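Local coordinates for Lin2111 protein (PDB 3EDP) that probably acts as a GntR-family transcription regulator that binds DNA through a winged helix-turn-helix domain, its specific cellular role being unknown, at residues Ser46-Thr49 and Ile50-Ala53. Numbering follows the deposited sequence.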
loop_
_atom_site.group_PDB
_atom_site.type_symbol
_atom_site.label_atom_id
_atom_site.label_comp_id
_atom_site.label_asym_id
_atom_site.label_seq_id
_atom_site.Cartn_x
_atom_site.Cartn_y
_atom_site.Cartn_z
ATOM N N SER A 46 -23.906 -44.241 -5.151
ATOM C CA SER A 46 -23.735 -43.946 -6.569
ATOM C C SER A 46 -23.227 -42.528 -6.808
ATOM O O SER A 46 -23.274 -41.661 -5.925
ATOM C CB SER A 46 -25.048 -44.152 -7.333
ATOM O OG SER A 46 -25.960 -43.105 -7.063
ATOM N N ARG A 47 -22.760 -42.304 -8.026
ATOM C CA ARG A 47 -22.344 -40.980 -8.475
ATOM C C ARG A 47 -23.503 -39.990 -8.346
ATOM O O ARG A 47 -23.321 -38.846 -7.920
ATOM C CB ARG A 47 -21.885 -41.068 -9.928
ATOM C CG ARG A 47 -21.279 -39.797 -10.497
ATOM C CD ARG A 47 -20.964 -40.012 -11.963
ATOM N NE ARG A 47 -20.186 -38.924 -12.538
ATOM C CZ ARG A 47 -19.730 -38.920 -13.788
ATOM N NH1 ARG A 47 -19.982 -39.949 -14.589
ATOM N NH2 ARG A 47 -19.024 -37.889 -14.235
ATOM N N THR A 48 -24.695 -40.449 -8.712
ATOM C CA THR A 48 -25.917 -39.642 -8.676
ATOM C C THR A 48 -26.328 -39.288 -7.251
ATOM O O THR A 48 -26.742 -38.171 -6.963
ATOM C CB THR A 48 -27.079 -40.408 -9.332
ATOM O OG1 THR A 48 -26.848 -40.497 -10.740
ATOM C CG2 THR A 48 -28.414 -39.714 -9.067
ATOM N N THR A 49 -26.240 -40.266 -6.364
ATOM C CA THR A 49 -26.527 -40.037 -4.958
ATOM C C THR A 49 -25.567 -38.999 -4.360
ATOM O O THR A 49 -25.989 -38.057 -3.685
ATOM C CB THR A 49 -26.460 -41.351 -4.180
ATOM O OG1 THR A 49 -27.531 -42.196 -4.618
ATOM C CG2 THR A 49 -26.576 -41.100 -2.678
ATOM N N ILE A 50 -24.277 -39.163 -4.626
ATOM C CA ILE A 50 -23.279 -38.239 -4.095
ATOM C C ILE A 50 -23.478 -36.838 -4.682
ATOM O O ILE A 50 -23.401 -35.831 -3.967
ATOM C CB ILE A 50 -21.849 -38.727 -4.382
ATOM C CG1 ILE A 50 -21.547 -39.997 -3.579
ATOM C CG2 ILE A 50 -20.828 -37.632 -4.080
ATOM C CD1 ILE A 50 -21.806 -39.883 -2.090
ATOM N N ARG A 51 -23.774 -36.777 -5.975
ATOM C CA ARG A 51 -23.951 -35.475 -6.632
ATOM C C ARG A 51 -25.129 -34.722 -6.014
ATOM O O ARG A 51 -25.091 -33.499 -5.842
ATOM C CB ARG A 51 -24.131 -35.621 -8.147
ATOM C CG ARG A 51 -24.464 -34.297 -8.850
ATOM C CD ARG A 51 -24.645 -34.467 -10.357
ATOM N NE ARG A 51 -25.747 -35.369 -10.693
ATOM C CZ ARG A 51 -25.591 -36.574 -11.237
ATOM N NH1 ARG A 51 -26.653 -37.327 -11.509
ATOM N NH2 ARG A 51 -24.373 -37.028 -11.517
ATOM N N ARG A 52 -26.169 -35.467 -5.654
ATOM C CA ARG A 52 -27.340 -34.881 -5.009
ATOM C C ARG A 52 -27.053 -34.429 -3.578
ATOM O O ARG A 52 -27.549 -33.392 -3.142
ATOM C CB ARG A 52 -28.509 -35.861 -5.027
ATOM C CG ARG A 52 -29.117 -36.072 -6.409
ATOM C CD ARG A 52 -29.992 -37.318 -6.421
ATOM N NE ARG A 52 -30.836 -37.391 -7.605
ATOM C CZ ARG A 52 -31.565 -38.452 -7.935
ATOM N NH1 ARG A 52 -31.536 -39.546 -7.168
ATOM N NH2 ARG A 52 -32.320 -38.416 -9.035
ATOM N N ALA A 53 -26.274 -35.218 -2.848
ATOM C CA ALA A 53 -25.880 -34.850 -1.496
ATOM C C ALA A 53 -25.083 -33.547 -1.532
ATOM O O ALA A 53 -25.349 -32.625 -0.760
ATOM C CB ALA A 53 -25.048 -35.964 -0.854
HETATM O O HOH W 1 -21.651 -36.111 -11.508
HETATM O O HOH W 2 -29.948 -40.879 -5.138
#
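T48 holds CG2 anti to its backbone N, with OG1 beside that N (chi1 -70°), and R52 holds CG anti to its carbonyl carbon (chi1 -71°) and is extended from CG to NE; together these lay the two side chains side by side, pointing the same way. They sit in the first turns of helix 47-59, by its place in the GntR-type winged helix-turn-helix probably the DNA-recognition helix. The flat R52 guanidinium gives the T48 methyl a face to rest on, CG2 lying over its middle, 3.6 Å from CZ. R51 has a chain flexible enough to bend at chi3 (61°) back over the helix start, its guanidinium above T48 CA and R47 O and its NH1 in a weak, strongly bent bond of 3.3 Å to T48 OG1. Threonine thus gives its methyl to R52 and its hydroxyl to R51; that hydroxyl also bonds a glycerol probably left from crystallisation. S46 is the N-cap, its short hydroxyl side chain well suited to accepting from T49 N at OG (2.9 Å), while S46 O takes I50 N to begin the regular i to i+4 bonding. Branched I50 packs on helix 36-42, against L39, E36 and Q40; the small A53 methyl lies on I14 of helix 10-23. One water accepts from R51 NH2 and, weakly, R47 NE. A second stands 2.8 Å from T49 OG1. Lying in the R52 guanidinium plane at its edge, it accepts from NH1 at 2.9 Å.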